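BepC protein (PDB 4WGJ) probably catalyses AMPylation, transferring AMP from ATP to threonine or tyrosine hydroxyls of target proteins, through the Fic domain contained in this fragment. Local coordinates at residues A60-I65 / R161-F166; V46-E51 / M167-Q172. All blocks are in the same frame, centred on the assembly; numbering follows the deposited sequence.

Contact 1 of 2, residues A60-I65 / R161-F166; sequences AYLSLI and RANRMF. With ANP (phosphoaminophosphonic acid-adenylate ester), chain B; GLY (glycine), chain D.
O1B on the beta phosphate of the bound AMPPNP is gripped twice by Arg161, through its backbone N at 2.9 Å and its side-chain NE at 2.8 Å. The NE bond is almost straight (173°). A bend at chi3 (-74°) turns the guanidinium so that NH2 also reaches ANP O2B, 2.8 Å away. One helical turn on, Arg164 gives NH1 to O3G and NH2 to O1G of the gamma phosphate, while OXT of a bound glycine lies over the centre of one guanidinium face.

Another side of this helix packs on 60-65 without a hydrogen bond between the segments. Ile65 sets CG2 alongside Ala162 CB and pushes CD1 to 3.6 Å from Phe166 CA. Leu62 CD1 lies 3.8 Å from Phe166 CD2 and also touches OD1 of Asn163, a residue whose ND2 is hydrogen-bonded to Glu150. Tyr61 meets Phe166 with its ring edge, CD2 to CE2 4.0 Å. The axes of the two short helical segments come within 9.3 Å, their N-to-C directions 118° apart.

Arg161 and Arg164 belong to the GRANR end of the Fic signature HPFRKGNGRANR: apolar packing seats the helix whose arginines hold the beta and gamma phosphates and probably offset part of their negative charge.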
loop_
_atom_site.group_PDB
_atom_site.type_symbol
_atom_site.label_atom_id
_atom_site.label_comp_id
_atom_site.label_asym_id
_atom_site.label_seq_id
_atom_site.Cartn_x
_atom_site.Cartn_y
_atom_site.Cartn_z
ATOM N N ALA A 60 -3.267 8.904 8.013
ATOM C CA ALA A 60 -2.990 8.306 9.308
ATOM C C ALA A 60 -3.509 6.874 9.369
ATOM O O ALA A 60 -2.863 6.007 9.953
ATOM C CB ALA A 60 -3.603 9.146 10.435
ATOM N N TYR A 61 -4.683 6.628 8.791
ATOM C CA TYR A 61 -5.239 5.273 8.774
ATOM C C TYR A 61 -4.373 4.331 7.932
ATOM O O TYR A 61 -4.129 3.181 8.318
ATOM C CB TYR A 61 -6.679 5.269 8.240
ATOM C CG TYR A 61 -7.360 3.917 8.353
ATOM C CD1 TYR A 61 -7.566 3.320 9.601
ATOM C CD2 TYR A 61 -7.822 3.247 7.223
ATOM C CE1 TYR A 61 -8.193 2.087 9.717
ATOM C CE2 TYR A 61 -8.443 2.019 7.329
ATOM C CZ TYR A 61 -8.630 1.446 8.576
ATOM O OH TYR A 61 -9.252 0.221 8.680
ATOM N N LEU A 62 -3.913 4.805 6.778
ATOM C CA LEU A 62 -3.023 3.982 5.968
ATOM C C LEU A 62 -1.758 3.597 6.747
ATOM O O LEU A 62 -1.297 2.444 6.694
ATOM C CB LEU A 62 -2.642 4.716 4.690
ATOM C CG LEU A 62 -1.819 3.914 3.686
ATOM C CD1 LEU A 62 -2.612 2.701 3.157
ATOM C CD2 LEU A 62 -1.370 4.817 2.529
ATOM N N SER A 63 -1.198 4.557 7.476
ATOM C CA SER A 63 -0.013 4.280 8.289
ATOM C C SER A 63 -0.318 3.294 9.408
ATOM O O SER A 63 0.518 2.468 9.741
ATOM C CB SER A 63 0.570 5.570 8.861
ATOM O OG SER A 63 1.260 6.267 7.824
ATOM N N LEU A 64 -1.521 3.367 9.969
ATOM C CA LEU A 64 -1.920 2.400 11.011
ATOM C C LEU A 64 -1.982 0.992 10.418
ATOM O O LEU A 64 -1.545 0.005 11.028
ATOM C CB LEU A 64 -3.277 2.775 11.609
ATOM C CG LEU A 64 -3.945 1.668 12.443
ATOM C CD1 LEU A 64 -3.142 1.376 13.703
ATOM C CD2 LEU A 64 -5.395 2.046 12.779
ATOM N N ILE A 65 -2.534 0.904 9.215
ATOM C CA ILE A 65 -2.556 -0.366 8.501
ATOM C C ILE A 65 -1.131 -0.866 8.281
ATOM O O ILE A 65 -0.818 -2.036 8.563
ATOM C CB ILE A 65 -3.282 -0.237 7.161
ATOM C CG1 ILE A 65 -4.788 -0.134 7.415
ATOM C CG2 ILE A 65 -2.968 -1.443 6.263
ATOM C CD1 ILE A 65 -5.589 0.250 6.172
ATOM N N ARG A 161 0.534 -4.433 -0.059
ATOM C CA ARG A 161 -0.235 -5.077 0.999
ATOM C C ARG A 161 -1.002 -4.057 1.843
ATOM O O ARG A 161 -2.168 -4.279 2.181
ATOM C CB ARG A 161 0.688 -5.945 1.849
ATOM C CG ARG A 161 1.022 -7.263 1.121
ATOM C CD ARG A 161 2.219 -8.016 1.698
ATOM N NE ARG A 161 3.480 -7.370 1.347
ATOM C CZ ARG A 161 4.672 -7.823 1.719
ATOM N NH1 ARG A 161 4.754 -8.925 2.460
ATOM N NH2 ARG A 161 5.775 -7.167 1.366
ATOM N N ALA A 162 -0.390 -2.923 2.159
ATOM C CA ALA A 162 -1.127 -1.930 2.929
ATOM C C ALA A 162 -2.289 -1.342 2.123
ATOM O O ALA A 162 -3.392 -1.150 2.646
ATOM C CB ALA A 162 -0.201 -0.824 3.409
ATOM N N ASN A 163 -2.040 -1.044 0.851
ATOM C CA ASN A 163 -3.063 -0.464 -0.006
ATOM C C ASN A 163 -4.239 -1.422 -0.214
ATOM O O ASN A 163 -5.406 -1.010 -0.239
ATOM C CB ASN A 163 -2.464 -0.094 -1.366
ATOM C CG ASN A 163 -1.555 1.112 -1.303
ATOM O OD1 ASN A 163 -1.573 1.867 -0.332
ATOM N ND2 ASN A 163 -0.762 1.316 -2.364
ATOM N N ARG A 164 -3.935 -2.701 -0.413
ATOM C CA ARG A 164 -5.010 -3.678 -0.590
ATOM C C ARG A 164 -5.857 -3.801 0.682
ATOM O O ARG A 164 -7.089 -3.859 0.609
ATOM C CB ARG A 164 -4.436 -5.029 -1.021
ATOM C CG ARG A 164 -3.811 -4.921 -2.417
ATOM C CD ARG A 164 -3.571 -6.255 -3.091
ATOM N NE ARG A 164 -2.594 -7.075 -2.399
ATOM C CZ ARG A 164 -1.274 -7.000 -2.581
ATOM N NH1 ARG A 164 -0.752 -6.123 -3.440
ATOM N NH2 ARG A 164 -0.476 -7.813 -1.898
ATOM N N MET A 165 -5.222 -3.796 1.847
ATOM C CA MET A 165 -6.000 -3.829 3.085
ATOM C C MET A 165 -6.844 -2.557 3.256
ATOM O O MET A 165 -7.991 -2.615 3.703
ATOM C CB MET A 165 -5.080 -4.028 4.296
ATOM C CG MET A 165 -5.812 -4.010 5.627
ATOM S SD MET A 165 -7.023 -5.361 5.782
ATOM C CE MET A 165 -5.939 -6.774 5.677
ATOM N N PHE A 166 -6.276 -1.403 2.904
ATOM C CA PHE A 166 -7.050 -0.163 2.916
ATOM C C PHE A 166 -8.351 -0.340 2.119
ATOM O O PHE A 166 -9.426 0.095 2.546
ATOM C CB PHE A 166 -6.201 0.972 2.339
ATOM C CG PHE A 166 -6.811 2.352 2.460
ATOM C CD1 PHE A 166 -7.755 2.802 1.542
ATOM C CD2 PHE A 166 -6.363 3.234 3.436
ATOM C CE1 PHE A 166 -8.274 4.087 1.622
ATOM C CE2 PHE A 166 -6.879 4.523 3.530
ATOM C CZ PHE A 166 -7.830 4.957 2.619
HETATM P PG ANP B . 3.232 -6.988 -2.995
HETATM O O1G ANP B . 2.544 -7.953 -1.957
HETATM O O2G ANP B . 3.739 -7.834 -4.130
HETATM O O3G ANP B . 2.155 -5.970 -3.518
HETATM P PB ANP B . 4.558 -4.964 -1.250
HETATM O O1B ANP B . 3.345 -5.134 -0.394
HETATM O O2B ANP B . 5.876 -4.968 -0.420
HETATM N N3B ANP B . 4.635 -6.219 -2.374
HETATM P PA ANP B . 5.687 -2.836 -2.697
HETATM O O1A ANP B . 6.699 -3.785 -3.236
HETATM O O2A ANP B . 6.228 -1.674 -1.874
HETATM O O3A ANP B . 4.486 -3.552 -1.936
HETATM O "O5'" ANP B . 4.860 -2.265 -3.926
HETATM C "C5'" ANP B . 4.274 -3.203 -4.861
HETATM C "C4'" ANP B . 3.210 -2.536 -5.696
HETATM O "O4'" ANP B . 3.828 -1.838 -6.809
HETATM C "C3'" ANP B . 2.202 -3.517 -6.306
HETATM O "O3'" ANP B . 0.861 -3.039 -6.227
HETATM C "C2'" ANP B . 2.683 -3.639 -7.755
HETATM O "O2'" ANP B . 1.648 -4.015 -8.656
HETATM C "C1'" ANP B . 3.174 -2.217 -8.005
HETATM N N9 ANP B . 4.101 -2.115 -9.131
HETATM C C8 ANP B . 5.074 -3.013 -9.485
HETATM N N7 ANP B . 5.744 -2.679 -10.562
HETATM C C5 ANP B . 5.171 -1.476 -10.947
HETATM C C6 ANP B . 5.426 -0.600 -12.022
HETATM N N6 ANP B . 6.373 -0.811 -12.939
HETATM N N1 ANP B . 4.667 0.514 -12.119
HETATM C C2 ANP B . 3.716 0.726 -11.207
HETATM N N3 ANP B . 3.384 -0.026 -10.154
HETATM C C4 ANP B . 4.153 -1.117 -10.079
HETATM N N GLY D . 0.306 -9.739 -5.311
HETATM C CA GLY D . -0.745 -10.659 -4.913
HETATM C C GLY D . -2.106 -9.992 -4.902
HETATM O O GLY D . -3.126 -10.597 -4.567
HETATM O OXT GLY D . -2.218 -8.813 -5.233
#

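Contact 2 of 2, residues V46-E51 / M167-Q172; sequences VNFRHE and MEKLGQ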
loop_
_atom_site.group_PDB
_atom_site.type_symbol
_atom_site.label_atom_id
_atom_site.label_comp_id
_atom_site.label_asym_id
_atom_site.label_seq_id
_atom_site.Cartn_x
_atom_site.Cartn_y
_atom_site.Cartn_z
ATOM N N VAL A 46 -5.256 -11.094 9.042
ATOM C CA VAL A 46 -6.438 -11.769 9.577
ATOM C C VAL A 46 -6.996 -10.956 10.746
ATOM O O VAL A 46 -8.189 -10.682 10.796
ATOM C CB VAL A 46 -6.121 -13.214 10.025
ATOM C CG1 VAL A 46 -7.331 -13.860 10.687
ATOM C CG2 VAL A 46 -5.661 -14.042 8.834
ATOM N N ASN A 47 -6.122 -10.554 11.665
ATOM C CA ASN A 47 -6.520 -9.742 12.815
ATOM C C ASN A 47 -7.075 -8.375 12.432
ATOM O O ASN A 47 -8.060 -7.901 13.002
ATOM C CB ASN A 47 -5.334 -9.532 13.756
ATOM C CG ASN A 47 -4.890 -10.809 14.429
ATOM O OD1 ASN A 47 -5.699 -11.700 14.688
ATOM N ND2 ASN A 47 -3.595 -10.906 14.716
ATOM N N PHE A 48 -6.423 -7.713 11.487
ATOM C CA PHE A 48 -6.846 -6.360 11.177
ATOM C C PHE A 48 -8.221 -6.339 10.492
ATOM O O PHE A 48 -8.950 -5.358 10.598
ATOM C CB PHE A 48 -5.809 -5.626 10.317
ATOM C CG PHE A 48 -5.953 -4.136 10.397
ATOM C CD1 PHE A 48 -5.448 -3.440 11.490
ATOM C CD2 PHE A 48 -6.665 -3.439 9.432
ATOM C CE1 PHE A 48 -5.613 -2.062 11.589
ATOM C CE2 PHE A 48 -6.839 -2.080 9.521
ATOM C CZ PHE A 48 -6.318 -1.379 10.602
ATOM N N ARG A 49 -8.592 -7.423 9.814
ATOM C CA ARG A 49 -9.902 -7.482 9.172
ATOM C C ARG A 49 -11.065 -7.353 10.155
ATOM O O ARG A 49 -12.169 -6.969 9.766
ATOM C CB ARG A 49 -10.049 -8.778 8.380
ATOM C CG ARG A 49 -9.255 -8.733 7.102
ATOM C CD ARG A 49 -9.497 -9.919 6.182
ATOM N NE ARG A 49 -8.576 -9.792 5.060
ATOM C CZ ARG A 49 -7.448 -10.478 4.913
ATOM N NH1 ARG A 49 -7.102 -11.419 5.790
ATOM N NH2 ARG A 49 -6.677 -10.242 3.859
ATOM N N HIS A 50 -10.807 -7.657 11.423
ATOM C CA HIS A 50 -11.836 -7.609 12.456
ATOM C C HIS A 50 -11.993 -6.217 13.081
ATOM O O HIS A 50 -12.985 -5.955 13.765
ATOM C CB HIS A 50 -11.520 -8.625 13.561
ATOM C CG HIS A 50 -11.595 -10.050 13.113
ATOM N ND1 HIS A 50 -12.650 -10.547 12.378
ATOM C CD2 HIS A 50 -10.751 -11.091 13.310
ATOM C CE1 HIS A 50 -12.450 -11.830 12.135
ATOM N NE2 HIS A 50 -11.305 -12.185 12.690
ATOM N N GLU A 51 -11.022 -5.334 12.865
ATOM C CA GLU A 51 -11.119 -3.971 13.395
ATOM C C GLU A 51 -12.330 -3.245 12.818
ATOM O O GLU A 51 -12.643 -3.385 11.636
ATOM C CB GLU A 51 -9.851 -3.170 13.097
ATOM C CG GLU A 51 -8.623 -3.563 13.924
ATOM C CD GLU A 51 -8.582 -2.847 15.271
ATOM O OE1 GLU A 51 -9.237 -1.786 15.407
ATOM O OE2 GLU A 51 -7.897 -3.341 16.190
ATOM N N MET A 167 -8.252 -0.996 0.968
ATOM C CA MET A 167 -9.430 -1.211 0.130
ATOM C C MET A 167 -10.411 -2.199 0.761
ATOM O O MET A 167 -11.623 -2.021 0.652
ATOM C CB MET A 167 -9.028 -1.705 -1.261
ATOM C CG MET A 167 -8.112 -0.735 -2.035
ATOM S SD MET A 167 -8.671 0.971 -2.045
ATOM C CE MET A 167 -10.265 0.853 -2.865
ATOM N N GLU A 168 -9.896 -3.247 1.396
ATOM C CA GLU A 168 -10.777 -4.186 2.090
ATOM C C GLU A 168 -11.580 -3.466 3.171
ATOM O O GLU A 168 -12.785 -3.698 3.319
ATOM C CB GLU A 168 -9.988 -5.327 2.731
ATOM C CG GLU A 168 -9.279 -6.255 1.772
ATOM C CD GLU A 168 -8.894 -7.558 2.453
ATOM O OE1 GLU A 168 -9.653 -8.020 3.339
ATOM O OE2 GLU A 168 -7.834 -8.116 2.123
ATOM N N LYS A 169 -10.903 -2.606 3.935
ATOM C CA LYS A 169 -11.560 -1.916 5.047
ATOM C C LYS A 169 -12.534 -0.866 4.526
ATOM O O LYS A 169 -13.616 -0.684 5.079
ATOM C CB LYS A 169 -10.526 -1.267 5.987
ATOM C CG LYS A 169 -9.475 -2.233 6.542
ATOM C CD LYS A 169 -10.090 -3.357 7.361
ATOM C CE LYS A 169 -10.750 -2.842 8.622
ATOM N NZ LYS A 169 -11.334 -3.986 9.389
ATOM N N LEU A 170 -12.150 -0.170 3.460
ATOM C CA LEU A 170 -13.045 0.779 2.814
ATOM C C LEU A 170 -14.317 0.067 2.326
ATOM O O LEU A 170 -15.427 0.546 2.544
ATOM C CB LEU A 170 -12.332 1.477 1.646
ATOM C CG LEU A 170 -13.098 2.619 0.969
ATOM C CD1 LEU A 170 -13.422 3.752 1.948
ATOM C CD2 LEU A 170 -12.292 3.148 -0.235
ATOM N N GLY A 171 -14.149 -1.087 1.687
ATOM C CA GLY A 171 -15.290 -1.877 1.258
ATOM C C GLY A 171 -16.166 -2.279 2.434
ATOM O O GLY A 171 -17.401 -2.152 2.382
ATOM N N GLN A 172 -15.539 -2.749 3.509
ATOM C CA GLN A 172 -16.296 -3.126 4.709
ATOM C C GLN A 172 -17.179 -1.976 5.183
ATOM O O GLN A 172 -18.353 -2.175 5.477
ATOM C CB GLN A 172 -15.366 -3.551 5.847
ATOM C CG GLN A 172 -14.734 -4.927 5.671
ATOM C CD GLN A 172 -13.812 -5.292 6.826
ATOM O OE1 GLN A 172 -13.449 -4.439 7.636
ATOM N NE2 GLN A 172 -13.436 -6.569 6.908
#
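Lys169 NZ is the donor to three oxygens: Glu51 O at 2.7 Å, Phe48 O at 3.0 Å and, within its own helix, Gln172 OE1 at 2.8 Å. The Phe48 carbonyl is met in its plane on a lone pair, whereas the lysine is tilted somewhat from the planes of the other two. Three oxygen acceptors at the end of a buried lysine probably favour its charged form.

Beside it, Arg49 meets Glu168 side-on. Its NE lies 2.7 Å from OE1 and its NH2 3.0 Å from OE2, both oxygens being approached on their syn sides. With guanidinium and carboxylate planes only 14° apart, the salt bridge is a nearly flat two-bond pairing. Gln172 completes the shell, its NE2 donating to Arg49 O at 3.2 Å.

What positions these groups lies one step out. A type I beta turn from Phe48 to Glu51, closed by Glu51 N to Phe48 O, presents the two carbonyls to the lysine. Bends at chi2 (-60°) and chi3 (-65°) of Lys169 fold its chain past the Phe48 ring, whose edge meets it, CE2 lying 4.0 Å from Lys169 CG.

The contact thus ties the chain leaving helix 30-48 to the later turns of helix 159-174; the Phe48 side chain also packs on helix 59-70, and Phe57 of the connecting loop touches Lys169.

Overall arrangement
Both contacts use helix 159-174: contact 1 its earlier turns, next to the nucleotide, and contact 2 the turns that follow directly. Their centres are 10 Å apart. The partners, helix 30-48 with the turn after it and then helix 59-70, succeed each other in the chain, and contact 1 is nested inside the loop closed by contact 2. The two join physically where Phe48 CE2 lies 3.5 Å from Ile65 CG1 and Tyr61 OH packs 3.3 Å from Lys169 CG. The Fic-motif helix is therefore held by a buried apolar interface near the chain centre and a more polar one farther out, in the Fic part of a longer effector.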